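Local atomic coordinates of putidaredoxin reductase (Pseudomonas putida, PDB entry 1Q1R), a protein that probably passes electrons from NADH through its bound FAD to the iron-sulfur protein putidaredoxin, which supplies the cytochrome P450cam monooxygenase. Residues 190-196 with 359-365; 22-28 with 313-319; 123-129 with 223-227. One frame throughout, in Å; residues are numbered along the deposited sequence.

Contact 1: residues 190-196 with 359-365; sequences APPVSAF and PDFSVFY
Phe361 drives the edge of its ring into the face of Phe196, a T-shaped pair at the seam where helix 191-204 lies against the antiparallel sheet of the C-terminal part of this glutathione reductase fold. The ring planes stand at 89° and the centroids are 5.1 Å apart. Phe361 CZ sits over the centre of the Phe196 ring, and its neighbour CE2 comes within 3.8 Å of Phe196 CD1. Phe361 CG lies between its own backbone N and carbonyl carbon (chi1 59°), which tips the ring up from strand 360-367 toward the helix. At this end Pro359 is the more open partner, partly exposed, and its approach to Phe196 is looser: CG remains 4.2 Å from Phe196 CE1.

Toward the start of the helix, which runs roughly antiparallel to the strand, the packing is buried, with an aliphatic pair followed by a tyrosine. Val193 uses a single branch: CG2 meets Val363 CG2 at 3.9 Å and also touches the hydroxyl of Tyr365. Val363 also packs on Ile350 of strand 349-353, which Ala190 touches as well, so the neighbouring strand extends the apolar seam. Tyr365 crosses to the start of the helix with its ring edge leading. CE2 lies 4.0 Å from Ala190 CB, and the hydroxyl is in a weak hydrogen bond with Asp375 OD1. Ala190, at the N-cap position, has its amide near the plane of the tyrosine ring and gives another weak hydrogen bond from N to Tyr365 OH, 3.3 Å long with an N-H...O angle of 154°.

Contact 2: residues 22-28 with 313-319; sequences GLRASGW and AAILCGK
Ser26, just past the end of helix 14-25, presses its CB against Cys317 SG at 3.5 Å, where the last turn of helix 302-316 comes alongside. The thiol lies in a groove lined by Ser26 CB, Trp28 CB and the carbonyl oxygen of Leu23. Beside it, Ala313 CB fits against the backbone of Gly22, 3.6 Å from Gly22 C, so the two helices come very near each other here. Leu23 CD1 reaches Leu316 CD1 at 3.8 Å and is tight against Ala313 CA at 3.4 Å.

Trp28 has CG anti to its backbone N (chi1 -178°), which carries the indole past the cysteine toward Leu316. Its CB touches Cys317 SG at 3.9 Å; farther out along the six-membered ring, CE3 nears Leu316 O, and CZ3 at the leading edge meets that same oxygen at 3.2 Å, in the plane of the ring, as well as Leu316 CB. Leu23 CG lies over one face of the indole, toward its periphery. On the exposed side, Lys319 bends at its last torsion and donates from NZ to Ser26 O at 2.7 Å, tilted 28° from the carbonyl plane.

Gly318, with positive phi, closes helix 302-316 as the C-prime residue of a Schellman motif, while helix 14-25 follows what fits a Rossmann-type GxGxxG turn at the FAD: the contact joins the C-terminal ends of two helices of what is probably the FAD-binding domain, as in other glutathione reductase-type flavoproteins.

Contact 3: residues 123-129 with 223-227; sequences AVGKANN and QQKVT
Asn129 lays its carboxamide alongside the backbone of Val226, where the short helix 123-126 and the loop after it meet the start of strand 226-231, the central strand of a small antiparallel sheet, probably in the NAD-binding domain of the glutathione reductase fold. Both ends of the amide are used: OD1 accepts from Val226 N at 2.9 Å, and ND2 donates to Val226 O at 2.8 Å. Each bond lies in the carbonyl plane of its acceptor, on a lone pair, and Val226 O is only 2° from the amide plane of Asn129, so the paired bonds fix the rotation of the side chain. A chi1 of 70° turns the amide to face the strand, where ND2 also serves Asp240 O.

Next to this pair, Lys225 lays its aliphatic stem across Asn128, with CG 3.2 Å from Asn128 OD1. The apolar side is formed by Val226 CG2, which lies 4.2 Å from both Val124 CG1 and Ala127 CB. Met219 of the adjoining strand 214-219 packs on Val124 and Ala127 too. Toward the exposed end, a water bridges the main chains, donating to Ala123 O at 2.9 Å and to Gln224 O at 2.8 Å.

In the fold
From the N terminus, helix 14-25 opens contact 2, whose partner at the end of helix 302-316 arrives only after 284 intervening residues; this loop probably returns to the FAD-binding domain after the chain between has built the second five-stranded parallel sheet. Contact 3 nests inside it, tying 123-129, the lead-in to edge strand 130-132 of that second sheet, to the small antiparallel sheet of 214-238. Contact 1 starts between the two segments of contact 3, at 190-196, and ends at 359-365, beyond both loops, so it crosses each of them and ties the middle of the chain to the C-terminal antiparallel sheet. The three sites do not touch; contacts 1 and 2 have centres about 40 Å apart, on opposite sides of the chain's centre.

Contact 1: residues 190-196 with 359-365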
loop_
_atom_site.group_PDB
_atom_site.type_symbol
_atom_site.label_atom_id
_atom_site.label_comp_id
_atom_site.label_asym_id
_atom_site.label_seq_id
_atom_site.Cartn_x
_atom_site.Cartn_y
_atom_site.Cartn_z
ATOM N N ALA A 190 17.160 -1.647 6.759
ATOM C CA ALA A 190 18.509 -2.084 7.077
ATOM C C ALA A 190 18.383 -3.155 8.147
ATOM O O ALA A 190 17.411 -3.174 8.903
ATOM C CB ALA A 190 19.339 -0.910 7.593
ATOM N N PRO A 191 19.364 -4.065 8.224
ATOM C CA PRO A 191 19.374 -5.156 9.203
ATOM C C PRO A 191 18.978 -4.763 10.626
ATOM O O PRO A 191 18.109 -5.393 11.227
ATOM C CB PRO A 191 20.802 -5.679 9.108
ATOM C CG PRO A 191 21.098 -5.513 7.650
ATOM C CD PRO A 191 20.567 -4.122 7.371
ATOM N N PRO A 192 19.605 -3.714 11.185
ATOM C CA PRO A 192 19.247 -3.315 12.551
ATOM C C PRO A 192 17.781 -2.916 12.707
ATOM O O PRO A 192 17.235 -2.950 13.808
ATOM C CB PRO A 192 20.214 -2.165 12.839
ATOM C CG PRO A 192 20.469 -1.588 11.480
ATOM C CD PRO A 192 20.631 -2.816 10.626
ATOM N N VAL A 193 17.147 -2.536 11.603
ATOM C CA VAL A 193 15.741 -2.157 11.633
ATOM C C VAL A 193 14.899 -3.438 11.635
ATOM O O VAL A 193 13.873 -3.513 12.308
ATOM C CB VAL A 193 15.375 -1.279 10.414
ATOM C CG1 VAL A 193 13.876 -1.039 10.366
ATOM C CG2 VAL A 193 16.112 0.050 10.504
ATOM N N SER A 194 15.342 -4.440 10.879
ATOM C CA SER A 194 14.644 -5.722 10.827
ATOM C C SER A 194 14.748 -6.327 12.218
ATOM O O SER A 194 13.792 -6.894 12.744
ATOM C CB SER A 194 15.309 -6.664 9.819
ATOM O OG SER A 194 15.161 -6.190 8.494
ATOM N N ALA A 195 15.928 -6.188 12.809
ATOM C CA ALA A 195 16.186 -6.705 14.143
ATOM C C ALA A 195 15.202 -6.096 15.131
ATOM O O ALA A 195 14.682 -6.785 16.008
ATOM C CB ALA A 195 17.618 -6.382 14.560
ATOM N N PHE A 196 14.953 -4.796 14.994
ATOM C CA PHE A 196 14.016 -4.117 15.882
ATOM C C PHE A 196 12.632 -4.772 15.791
ATOM O O PHE A 196 12.043 -5.140 16.810
ATOM C CB PHE A 196 13.910 -2.637 15.512
ATOM C CG PHE A 196 12.714 -1.955 16.105
ATOM C CD1 PHE A 196 12.668 -1.653 17.466
ATOM C CD2 PHE A 196 11.612 -1.651 15.312
ATOM C CE1 PHE A 196 11.534 -1.057 18.029
ATOM C CE2 PHE A 196 10.479 -1.059 15.858
ATOM C CZ PHE A 196 10.438 -0.761 17.219
ATOM N N PRO A 359 11.291 1.902 21.310
ATOM C CA PRO A 359 10.523 2.367 20.147
ATOM C C PRO A 359 10.485 3.889 20.163
ATOM O O PRO A 359 9.450 4.496 20.437
ATOM C CB PRO A 359 9.137 1.758 20.371
ATOM C CG PRO A 359 9.402 0.583 21.271
ATOM C CD PRO A 359 10.428 1.142 22.226
ATOM N N ASP A 360 11.631 4.496 19.881
ATOM C CA ASP A 360 11.758 5.943 19.874
ATOM C C ASP A 360 13.068 6.317 19.200
ATOM O O ASP A 360 14.073 6.570 19.862
ATOM C CB ASP A 360 11.723 6.465 21.313
ATOM C CG ASP A 360 12.188 7.896 21.426
ATOM O OD1 ASP A 360 11.809 8.721 20.568
ATOM O OD2 ASP A 360 12.928 8.198 22.386
ATOM N N PHE A 361 13.050 6.348 17.874
ATOM C CA PHE A 361 14.247 6.671 17.119
ATOM C C PHE A 361 13.919 6.943 15.666
ATOM O O PHE A 361 12.787 6.748 15.221
ATOM C CB PHE A 361 15.241 5.506 17.205
ATOM C CG PHE A 361 14.691 4.198 16.687
ATOM C CD1 PHE A 361 14.608 3.953 15.319
ATOM C CD2 PHE A 361 14.246 3.219 17.567
ATOM C CE1 PHE A 361 14.090 2.752 14.837
ATOM C CE2 PHE A 361 13.726 2.015 17.097
ATOM C CZ PHE A 361 13.647 1.780 15.731
ATOM N N SER A 362 14.925 7.405 14.935
ATOM C CA SER A 362 14.797 7.682 13.515
ATOM C C SER A 362 16.009 7.050 12.845
ATOM O O SER A 362 17.114 7.085 13.390
ATOM C CB SER A 362 14.781 9.185 13.252
ATOM O OG SER A 362 13.645 9.789 13.846
ATOM N N VAL A 363 15.800 6.463 11.675
ATOM C CA VAL A 363 16.887 5.829 10.948
ATOM C C VAL A 363 17.031 6.516 9.602
ATOM O O VAL A 363 16.096 6.527 8.787
ATOM C CB VAL A 363 16.614 4.317 10.731
ATOM C CG1 VAL A 363 17.817 3.655 10.070
ATOM C CG2 VAL A 363 16.320 3.646 12.066
ATOM N N PHE A 364 18.200 7.106 9.378
ATOM C CA PHE A 364 18.462 7.808 8.129
ATOM C C PHE A 364 19.199 6.913 7.143
ATOM O O PHE A 364 20.228 6.333 7.471
ATOM C CB PHE A 364 19.288 9.078 8.393
ATOM C CG PHE A 364 18.591 10.086 9.268
ATOM C CD1 PHE A 364 18.572 9.937 10.651
ATOM C CD2 PHE A 364 17.921 11.170 8.701
ATOM C CE1 PHE A 364 17.894 10.848 11.459
ATOM C CE2 PHE A 364 17.240 12.086 9.500
ATOM C CZ PHE A 364 17.224 11.924 10.880
ATOM N N TYR A 365 18.659 6.797 5.935
ATOM C CA TYR A 365 19.278 5.986 4.891
ATOM C C TYR A 365 20.014 6.921 3.942
ATOM O O TYR A 365 19.402 7.790 3.319
ATOM C CB TYR A 365 18.217 5.194 4.122
ATOM C CG TYR A 365 17.515 4.151 4.962
ATOM C CD1 TYR A 365 16.603 4.520 5.951
ATOM C CD2 TYR A 365 17.784 2.796 4.786
ATOM C CE1 TYR A 365 15.978 3.564 6.747
ATOM C CE2 TYR A 365 17.164 1.831 5.574
ATOM C CZ TYR A 365 16.265 2.220 6.552
ATOM O OH TYR A 365 15.661 1.265 7.337
#

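Contact 2: residues 22-28 with 313-319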
loop_
_atom_site.group_PDB
_atom_site.type_symbol
_atom_site.label_atom_id
_atom_site.label_comp_id
_atom_site.label_asym_id
_atom_site.label_seq_id
_atom_site.Cartn_x
_atom_site.Cartn_y
_atom_site.Cartn_z
ATOM N N GLY A 22 -12.239 14.476 -6.452
ATOM C CA GLY A 22 -11.284 15.547 -6.666
ATOM C C GLY A 22 -11.694 16.316 -7.907
ATOM O O GLY A 22 -11.662 17.547 -7.941
ATOM N N LEU A 23 -12.090 15.567 -8.927
ATOM C CA LEU A 23 -12.531 16.125 -10.195
ATOM C C LEU A 23 -13.681 17.102 -9.971
ATOM O O LEU A 23 -13.628 18.251 -10.405
ATOM C CB LEU A 23 -12.983 14.986 -11.109
ATOM C CG LEU A 23 -12.413 14.870 -12.521
ATOM C CD1 LEU A 23 -10.957 15.283 -12.557
ATOM C CD2 LEU A 23 -12.577 13.432 -12.988
ATOM N N ARG A 24 -14.717 16.642 -9.279
ATOM C CA ARG A 24 -15.883 17.474 -9.009
ATOM C C ARG A 24 -15.564 18.617 -8.048
ATOM O O ARG A 24 -16.327 19.577 -7.937
ATOM C CB ARG A 24 -17.016 16.621 -8.430
ATOM C CG ARG A 24 -18.360 17.318 -8.442
ATOM C CD ARG A 24 -18.848 17.519 -9.869
ATOM N NE ARG A 24 -19.424 16.301 -10.429
ATOM C CZ ARG A 24 -19.684 16.121 -11.721
ATOM N NH1 ARG A 24 -19.412 17.079 -12.595
ATOM N NH2 ARG A 24 -20.236 14.990 -12.136
ATOM N N ALA A 25 -14.436 18.512 -7.355
ATOM C CA ALA A 25 -14.031 19.543 -6.409
ATOM C C ALA A 25 -13.225 20.635 -7.104
ATOM O O ALA A 25 -13.211 21.785 -6.661
ATOM C CB ALA A 25 -13.210 18.924 -5.286
ATOM N N SER A 26 -12.559 20.269 -8.194
ATOM C CA SER A 26 -11.745 21.213 -8.948
ATOM C C SER A 26 -12.523 21.936 -10.046
ATOM O O SER A 26 -11.932 22.617 -10.883
ATOM C CB SER A 26 -10.540 20.496 -9.555
ATOM O OG SER A 26 -9.676 20.021 -8.538
ATOM N N GLY A 27 -13.844 21.774 -10.050
ATOM C CA GLY A 27 -14.663 22.455 -11.037
ATOM C C GLY A 27 -15.091 21.680 -12.269
ATOM O O GLY A 27 -15.503 22.281 -13.261
ATOM N N TRP A 28 -15.002 20.356 -12.224
ATOM C CA TRP A 28 -15.406 19.543 -13.364
ATOM C C TRP A 28 -16.931 19.565 -13.472
ATOM O O TRP A 28 -17.633 19.328 -12.490
ATOM C CB TRP A 28 -14.887 18.114 -13.190
ATOM C CG TRP A 28 -15.203 17.194 -14.329
ATOM C CD1 TRP A 28 -16.306 16.403 -14.462
ATOM C CD2 TRP A 28 -14.398 16.959 -15.491
ATOM N NE1 TRP A 28 -16.238 15.686 -15.631
ATOM C CE2 TRP A 28 -15.077 16.008 -16.282
ATOM C CE3 TRP A 28 -13.168 17.460 -15.939
ATOM C CZ2 TRP A 28 -14.568 15.544 -17.500
ATOM C CZ3 TRP A 28 -12.662 17.000 -17.151
ATOM C CH2 TRP A 28 -13.363 16.049 -17.917
ATOM N N ALA A 313 -6.856 15.100 -11.120
ATOM C CA ALA A 313 -7.991 16.005 -11.022
ATOM C C ALA A 313 -7.592 17.407 -11.461
ATOM O O ALA A 313 -8.347 18.097 -12.151
ATOM C CB ALA A 313 -8.511 16.036 -9.593
ATOM N N ALA A 314 -6.400 17.824 -11.050
ATOM C CA ALA A 314 -5.890 19.143 -11.394
ATOM C C ALA A 314 -5.724 19.284 -12.906
ATOM O O ALA A 314 -6.257 20.211 -13.518
ATOM C CB ALA A 314 -4.553 19.380 -10.696
ATOM N N ILE A 315 -4.987 18.354 -13.502
ATOM C CA ILE A 315 -4.731 18.372 -14.937
ATOM C C ILE A 315 -6.001 18.356 -15.790
ATOM O O ILE A 315 -6.134 19.148 -16.726
ATOM C CB ILE A 315 -3.838 17.184 -15.344
ATOM C CG1 ILE A 315 -2.479 17.301 -14.645
ATOM C CG2 ILE A 315 -3.668 17.151 -16.857
ATOM C CD1 ILE A 315 -1.571 16.109 -14.847
ATOM N N LEU A 316 -6.932 17.463 -15.469
ATOM C CA LEU A 316 -8.174 17.364 -16.228
ATOM C C LEU A 316 -9.059 18.592 -16.058
ATOM O O LEU A 316 -10.018 18.782 -16.807
ATOM C CB LEU A 316 -8.960 16.120 -15.808
ATOM C CG LEU A 316 -8.331 14.754 -16.079
ATOM C CD1 LEU A 316 -9.295 13.669 -15.618
ATOM C CD2 LEU A 316 -8.025 14.600 -17.563
ATOM N N CYS A 317 -8.745 19.421 -15.071
ATOM C CA CYS A 317 -9.532 20.623 -14.826
ATOM C C CYS A 317 -8.783 21.887 -15.226
ATOM O O CYS A 317 -9.166 22.993 -14.849
ATOM C CB CYS A 317 -9.937 20.699 -13.351
ATOM S SG CYS A 317 -11.205 19.497 -12.864
ATOM N N GLY A 318 -7.711 21.716 -15.993
ATOM C CA GLY A 318 -6.935 22.856 -16.441
ATOM C C GLY A 318 -6.249 23.611 -15.320
ATOM O O GLY A 318 -5.936 24.793 -15.464
ATOM N N LYS A 319 -6.016 22.937 -14.197
ATOM C CA LYS A 319 -5.349 23.561 -13.060
ATOM C C LYS A 319 -3.911 23.067 -12.939
ATOM O O LYS A 319 -3.524 22.095 -13.590
ATOM C CB LYS A 319 -6.120 23.267 -11.773
ATOM C CG LYS A 319 -7.459 23.979 -11.694
ATOM C CD LYS A 319 -8.187 23.672 -10.397
ATOM C CE LYS A 319 -9.322 24.660 -10.157
ATOM N NZ LYS A 319 -10.248 24.739 -11.318
#

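Contact 3: residues 123-129 with 223-227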
loop_
_atom_site.group_PDB
_atom_site.type_symbol
_atom_site.label_atom_id
_atom_site.label_comp_id
_atom_site.label_asym_id
_atom_site.label_seq_id
_atom_site.Cartn_x
_atom_site.Cartn_y
_atom_site.Cartn_z
ATOM N N ALA A 123 -7.835 -26.898 -3.277
ATOM C CA ALA A 123 -8.527 -27.008 -1.997
ATOM C C ALA A 123 -7.993 -26.073 -0.920
ATOM O O ALA A 123 -8.767 -25.468 -0.179
ATOM C CB ALA A 123 -8.465 -28.451 -1.503
ATOM N N VAL A 124 -6.671 -25.957 -0.828
ATOM C CA VAL A 124 -6.068 -25.104 0.186
ATOM C C VAL A 124 -6.609 -23.678 0.127
ATOM O O VAL A 124 -7.202 -23.196 1.091
ATOM C CB VAL A 124 -4.533 -25.072 0.054
ATOM C CG1 VAL A 124 -3.936 -24.185 1.136
ATOM C CG2 VAL A 124 -3.978 -26.484 0.171
ATOM N N GLY A 125 -6.413 -23.010 -1.005
ATOM C CA GLY A 125 -6.897 -21.647 -1.152
ATOM C C GLY A 125 -8.392 -21.511 -0.896
ATOM O O GLY A 125 -8.851 -20.472 -0.414
ATOM N N LYS A 126 -9.147 -22.563 -1.209
ATOM C CA LYS A 126 -10.598 -22.569 -1.023
ATOM C C LYS A 126 -11.027 -22.620 0.445
ATOM O O LYS A 126 -12.088 -22.113 0.797
ATOM C CB LYS A 126 -11.222 -23.772 -1.734
ATOM C CG LYS A 126 -10.724 -24.034 -3.141
ATOM C CD LYS A 126 -11.168 -22.973 -4.127
ATOM C CE LYS A 126 -10.702 -23.335 -5.535
ATOM N NZ LYS A 126 -11.075 -22.296 -6.537
ATOM N N ALA A 127 -10.217 -23.251 1.290
ATOM C CA ALA A 127 -10.536 -23.380 2.711
ATOM C C ALA A 127 -10.967 -22.040 3.313
ATOM O O ALA A 127 -10.371 -21.000 3.029
ATOM C CB ALA A 127 -9.335 -23.933 3.466
ATOM N N ASN A 128 -12.001 -22.069 4.150
ATOM C CA ASN A 128 -12.496 -20.843 4.763
ATOM C C ASN A 128 -11.532 -20.318 5.824
ATOM O O ASN A 128 -11.677 -19.186 6.300
ATOM C CB ASN A 128 -13.889 -21.075 5.362
ATOM C CG ASN A 128 -13.857 -21.912 6.615
ATOM O OD1 ASN A 128 -13.035 -22.815 6.753
ATOM N ND2 ASN A 128 -14.769 -21.625 7.540
ATOM N N ASN A 129 -10.546 -21.137 6.192
ATOM C CA ASN A 129 -9.570 -20.710 7.180
ATOM C C ASN A 129 -8.193 -20.425 6.575
ATOM O O ASN A 129 -7.177 -20.452 7.263
ATOM C CB ASN A 129 -9.479 -21.720 8.336
ATOM C CG ASN A 129 -8.840 -23.024 7.937
ATOM O OD1 ASN A 129 -8.900 -23.442 6.782
ATOM N ND2 ASN A 129 -8.247 -23.699 8.910
ATOM N N GLN A 223 -14.366 -31.053 6.672
ATOM C CA GLN A 223 -14.519 -29.603 6.638
ATOM C C GLN A 223 -13.729 -28.888 5.547
ATOM O O GLN A 223 -13.950 -27.705 5.296
ATOM C CB GLN A 223 -14.139 -29.031 7.999
ATOM C CG GLN A 223 -14.991 -29.572 9.131
ATOM C CD GLN A 223 -14.236 -29.635 10.440
ATOM O OE1 GLN A 223 -13.667 -28.637 10.892
ATOM N NE2 GLN A 223 -14.222 -30.813 11.059
ATOM N N GLN A 224 -12.817 -29.600 4.897
ATOM C CA GLN A 224 -12.003 -28.993 3.850
ATOM C C GLN A 224 -11.309 -27.743 4.397
ATOM O O GLN A 224 -11.275 -26.703 3.745
ATOM C CB GLN A 224 -12.870 -28.610 2.646
ATOM C CG GLN A 224 -13.464 -29.792 1.894
ATOM C CD GLN A 224 -12.401 -30.647 1.234
ATOM O OE1 GLN A 224 -11.717 -30.206 0.306
ATOM N NE2 GLN A 224 -12.252 -31.875 1.712
ATOM N N LYS A 225 -10.771 -27.851 5.605
ATOM C CA LYS A 225 -10.067 -26.742 6.233
ATOM C C LYS A 225 -8.605 -27.111 6.452
ATOM O O LYS A 225 -8.266 -28.290 6.562
ATOM C CB LYS A 225 -10.717 -26.393 7.575
ATOM C CG LYS A 225 -12.110 -25.788 7.430
ATOM C CD LYS A 225 -12.825 -25.598 8.768
ATOM C CE LYS A 225 -12.071 -24.674 9.711
ATOM N NZ LYS A 225 -12.886 -24.346 10.927
ATOM N N VAL A 226 -7.740 -26.102 6.501
ATOM C CA VAL A 226 -6.322 -26.339 6.734
ATOM C C VAL A 226 -6.156 -26.704 8.204
ATOM O O VAL A 226 -6.791 -26.103 9.072
ATOM C CB VAL A 226 -5.483 -25.071 6.439
ATOM C CG1 VAL A 226 -4.030 -25.282 6.892
ATOM C CG2 VAL A 226 -5.536 -24.748 4.948
ATOM N N THR A 227 -5.324 -27.703 8.481
ATOM C CA THR A 227 -5.071 -28.113 9.852
ATOM C C THR A 227 -3.601 -27.927 10.193
ATOM O O THR A 227 -3.225 -27.947 11.364
ATOM C CB THR A 227 -5.449 -29.595 10.092
ATOM O OG1 THR A 227 -4.771 -30.421 9.141
ATOM C CG2 THR A 227 -6.953 -29.789 9.956
HETATM O O HOH W 1 -11.309 -26.260 0.951
HETATM O O HOH W 2 -13.401 -24.439 4.354
#